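Local atomic coordinates of F-actin-capping protein subunit alpha (Plasmodium berghei, PDB entry 7A0H), a protein that probably caps the fast-growing barbed ends of actin filaments as a homodimer, blocking the exchange of subunits there without severing the filament. Residues 204-216 with 227-239. Numbering follows the deposited sequence.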
# COMPACT_ATOMS: atom_id res chain seq x y z
N ASP A 204 28.24 5.51 -34.56
CA ASP A 204 26.84 5.18 -34.80
C ASP A 204 26.05 6.35 -35.39
O ASP A 204 26.10 7.48 -34.90
CB ASP A 204 26.16 4.79 -33.47
CG ASP A 204 26.60 3.41 -32.90
OD1 ASP A 204 27.33 2.67 -33.57
OD2 ASP A 204 26.18 3.07 -31.77
N GLN A 205 25.19 6.06 -36.36
CA GLN A 205 24.21 7.06 -36.82
C GLN A 205 22.82 6.77 -36.28
O GLN A 205 21.91 7.61 -36.40
CB GLN A 205 24.19 7.21 -38.33
CG GLN A 205 25.58 7.70 -38.83
CD GLN A 205 25.67 7.90 -40.36
OE1 GLN A 205 25.39 7.00 -41.15
NE2 GLN A 205 26.02 9.10 -40.76
N GLU A 206 22.65 5.60 -35.69
CA GLU A 206 21.41 5.24 -35.03
C GLU A 206 21.69 4.72 -33.62
O GLU A 206 22.57 3.89 -33.39
CB GLU A 206 20.68 4.18 -35.85
CG GLU A 206 19.32 3.95 -35.30
CD GLU A 206 18.49 3.01 -36.14
OE1 GLU A 206 18.45 1.81 -35.74
OE2 GLU A 206 17.92 3.47 -37.19
N ILE A 207 20.93 5.24 -32.66
CA ILE A 207 21.08 4.77 -31.29
C ILE A 207 19.73 4.34 -30.82
O ILE A 207 18.70 4.67 -31.41
CB ILE A 207 21.63 5.83 -30.36
CG1 ILE A 207 20.58 6.90 -30.25
CG2 ILE A 207 23.05 6.19 -30.84
CD1 ILE A 207 21.12 8.13 -29.55
N ILE A 208 19.76 3.53 -29.77
CA ILE A 208 18.60 3.06 -29.04
C ILE A 208 18.59 3.82 -27.73
O ILE A 208 19.59 3.86 -27.03
CB ILE A 208 18.67 1.56 -28.76
CG1 ILE A 208 18.70 0.79 -30.08
CG2 ILE A 208 17.45 1.09 -28.00
CD1 ILE A 208 17.66 1.29 -31.08
N LEU A 209 17.53 4.51 -27.48
CA LEU A 209 17.30 5.24 -26.25
C LEU A 209 16.18 4.47 -25.53
O LEU A 209 15.12 4.22 -26.10
CB LEU A 209 16.94 6.68 -26.57
CG LEU A 209 16.72 7.52 -25.33
CD1 LEU A 209 18.07 7.84 -24.54
CD2 LEU A 209 16.04 8.79 -25.71
N THR A 210 16.50 3.91 -24.36
CA THR A 210 15.55 3.21 -23.46
C THR A 210 15.29 4.12 -22.28
O THR A 210 16.20 4.81 -21.82
CB THR A 210 16.13 1.94 -22.88
OG1 THR A 210 17.36 2.30 -22.22
CG2 THR A 210 16.36 0.92 -23.96
N GLY A 211 14.05 4.16 -21.82
CA GLY A 211 13.69 5.02 -20.72
C GLY A 211 12.64 4.38 -19.85
O GLY A 211 11.92 3.45 -20.24
N THR A 212 12.56 4.92 -18.62
CA THR A 212 11.54 4.52 -17.66
C THR A 212 11.05 5.76 -16.93
O THR A 212 11.86 6.60 -16.51
CB THR A 212 12.10 3.50 -16.67
OG1 THR A 212 12.65 2.38 -17.38
CG2 THR A 212 11.02 3.01 -15.61
N ILE A 213 9.74 5.93 -16.88
CA ILE A 213 9.14 7.01 -16.12
C ILE A 213 8.31 6.43 -14.98
O ILE A 213 7.34 5.69 -15.21
CB ILE A 213 8.28 7.94 -17.01
CG1 ILE A 213 9.17 8.64 -18.09
CG2 ILE A 213 7.63 8.94 -16.15
CD1 ILE A 213 8.41 9.59 -19.00
N ASP A 214 8.66 6.80 -13.75
CA ASP A 214 8.03 6.29 -12.52
C ASP A 214 7.29 7.42 -11.85
O ASP A 214 7.87 8.48 -11.60
CB ASP A 214 9.07 5.74 -11.58
CG ASP A 214 9.58 4.33 -11.98
OD1 ASP A 214 8.75 3.46 -12.38
OD2 ASP A 214 10.81 4.08 -11.84
N VAL A 215 6.00 7.24 -11.59
CA VAL A 215 5.20 8.21 -10.86
C VAL A 215 4.65 7.51 -9.61
O VAL A 215 4.07 6.42 -9.73
CB VAL A 215 4.03 8.73 -11.70
CG1 VAL A 215 3.46 9.98 -11.08
CG2 VAL A 215 4.51 9.09 -13.08
N VAL A 216 4.85 8.11 -8.43
CA VAL A 216 4.43 7.47 -7.19
C VAL A 216 3.70 8.50 -6.36
O VAL A 216 4.31 9.51 -5.95
CB VAL A 216 5.59 6.92 -6.32
CG1 VAL A 216 5.00 6.08 -5.13
CG2 VAL A 216 6.58 6.09 -7.10
N PHE A 227 1.35 4.41 -4.26
CA PHE A 227 0.62 4.12 -5.48
C PHE A 227 1.50 4.45 -6.70
O PHE A 227 1.78 5.62 -7.00
CB PHE A 227 -0.67 4.94 -5.48
CG PHE A 227 -1.44 4.84 -6.76
CD1 PHE A 227 -1.71 5.96 -7.50
CD2 PHE A 227 -1.92 3.61 -7.18
CE1 PHE A 227 -2.41 5.86 -8.67
CE2 PHE A 227 -2.66 3.50 -8.31
CZ PHE A 227 -2.88 4.63 -9.08
N LYS A 228 1.89 3.44 -7.42
CA LYS A 228 2.92 3.57 -8.43
C LYS A 228 2.38 3.38 -9.83
O LYS A 228 1.64 2.43 -10.11
CB LYS A 228 4.01 2.54 -8.22
CG LYS A 228 4.73 2.56 -6.89
CD LYS A 228 5.55 1.30 -6.83
CE LYS A 228 6.66 1.38 -5.87
NZ LYS A 228 7.42 0.13 -6.09
N THR A 229 2.82 4.27 -10.73
CA THR A 229 2.60 4.10 -12.16
C THR A 229 3.90 4.22 -12.92
O THR A 229 4.79 5.02 -12.57
CB THR A 229 1.61 5.08 -12.75
OG1 THR A 229 2.04 6.40 -12.48
CG2 THR A 229 0.29 4.89 -12.10
N ARG A 230 4.00 3.38 -13.94
CA ARG A 230 5.21 3.19 -14.69
C ARG A 230 4.95 3.11 -16.19
O ARG A 230 4.06 2.40 -16.64
CB ARG A 230 5.91 1.91 -14.20
CG ARG A 230 6.94 1.42 -15.17
CD ARG A 230 7.73 0.32 -14.60
NE ARG A 230 8.72 0.94 -13.75
CZ ARG A 230 9.58 0.29 -12.99
NH1 ARG A 230 9.54 -1.03 -12.95
NH2 ARG A 230 10.47 1.00 -12.29
N LYS A 231 5.76 3.81 -16.95
CA LYS A 231 5.82 3.58 -18.38
C LYS A 231 7.29 3.47 -18.80
O LYS A 231 8.14 4.22 -18.32
CB LYS A 231 5.06 4.67 -19.15
CG LYS A 231 4.64 4.13 -20.46
CD LYS A 231 3.67 5.07 -21.11
CE LYS A 231 3.12 4.49 -22.36
NZ LYS A 231 2.41 5.60 -23.07
N VAL A 232 7.55 2.45 -19.58
CA VAL A 232 8.84 2.11 -20.16
C VAL A 232 8.80 2.44 -21.67
O VAL A 232 7.82 2.13 -22.34
CB VAL A 232 9.08 0.60 -19.94
CG1 VAL A 232 10.35 0.25 -20.68
CG2 VAL A 232 9.28 0.29 -18.50
N PHE A 233 9.90 2.96 -22.20
CA PHE A 233 10.06 3.40 -23.58
C PHE A 233 11.36 2.86 -24.19
O PHE A 233 12.40 2.84 -23.50
CB PHE A 233 10.14 4.95 -23.67
CG PHE A 233 8.97 5.65 -23.07
CD1 PHE A 233 7.80 5.84 -23.79
CD2 PHE A 233 9.01 6.11 -21.76
CE1 PHE A 233 6.73 6.46 -23.24
CE2 PHE A 233 7.88 6.78 -21.22
CZ PHE A 233 6.80 6.94 -21.94
N GLU A 234 11.32 2.53 -25.51
CA GLU A 234 12.48 2.08 -26.28
C GLU A 234 12.42 2.65 -27.71
O GLU A 234 11.66 2.17 -28.55
CB GLU A 234 12.57 0.56 -26.30
CG GLU A 234 13.77 0.04 -27.16
CD GLU A 234 14.04 -1.46 -26.98
OE1 GLU A 234 13.68 -2.02 -25.93
OE2 GLU A 234 14.60 -2.08 -27.89
N LYS A 235 13.24 3.68 -27.99
CA LYS A 235 13.14 4.44 -29.23
C LYS A 235 14.44 4.37 -30.04
O LYS A 235 15.54 4.55 -29.50
CB LYS A 235 12.81 5.94 -28.92
CG LYS A 235 11.54 6.17 -28.05
CD LYS A 235 10.28 5.72 -28.78
CE LYS A 235 9.06 6.32 -28.17
NZ LYS A 235 7.81 5.83 -28.83
N ARG A 236 14.29 4.20 -31.35
CA ARG A 236 15.40 4.37 -32.31
C ARG A 236 15.46 5.83 -32.74
O ARG A 236 14.45 6.43 -33.11
CB ARG A 236 15.21 3.50 -33.56
CG ARG A 236 15.51 2.00 -33.36
CD ARG A 236 15.16 1.06 -34.55
NE ARG A 236 15.74 -0.29 -34.35
CZ ARG A 236 15.08 -1.43 -34.06
NH1 ARG A 236 13.76 -1.51 -33.92
NH2 ARG A 236 15.79 -2.54 -33.91
N VAL A 237 16.64 6.40 -32.66
CA VAL A 237 16.86 7.79 -32.93
C VAL A 237 18.00 7.91 -33.96
O VAL A 237 19.03 7.24 -33.83
CB VAL A 237 17.23 8.51 -31.63
CG1 VAL A 237 17.36 10.05 -31.85
CG2 VAL A 237 16.21 8.14 -30.58
N SER A 238 17.83 8.80 -34.94
CA SER A 238 18.88 9.08 -35.94
C SER A 238 19.77 10.22 -35.47
O SER A 238 19.27 11.27 -35.06
CB SER A 238 18.24 9.43 -37.29
OG SER A 238 17.62 8.28 -37.89
N VAL A 239 21.09 10.04 -35.57
CA VAL A 239 22.02 10.99 -35.00
C VAL A 239 23.19 11.08 -35.95
O VAL A 239 23.36 10.26 -36.84
CB VAL A 239 22.53 10.57 -33.58
CG1 VAL A 239 21.39 10.47 -32.67
CG2 VAL A 239 23.26 9.25 -33.67
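Asp214 and Arg230, a non-hydrogen-bonded pair, form a side-on salt bridge: NE of Arg230 meets OD1 of Asp214 at 2.9 Å and NH2 meets OD2 at 3.1 Å. Both oxygens use syn lone pairs; OD2 lies in the guanidinium plane, OD1 23° out of it. The bend at chi3 of Arg230 (-81°) brings NE and NH2 round to the Asp214 carboxylate, and Thr212 CG2 lies near NE. The ion pair Glu206 OE1 to Arg236 NE is long at 3.7 Å.

The backbones pair antiparallel, the strand directions 169° apart. Ile207, Leu209, Gly211, Ile213 and Val215 each exchange two N-H···O bonds with Val237, Lys235, Phe233, Lys231 and Thr229, respectively. Beyond them, Val239 N bonds to Gln205 O.

The face of Ile207, Ile213 and Phe233 is largely apolar. Ile213 CD1 comes within 3.6 Å of Phe233 CE2, the two side chains at a slant. Ile207 CD1 meets Val239 CG1, just past the strand end, at 3.9 Å.

In the hairpin of strands 206-220 and 223-238, the latter outermost in the chain's five-stranded antiparallel sheet, strand 187-200 pairs with the other edge of 206-220, while helix 243-266 packs on the Ile213-Phe233 face, its Asp260 and Asp264 holding Lys231 NZ.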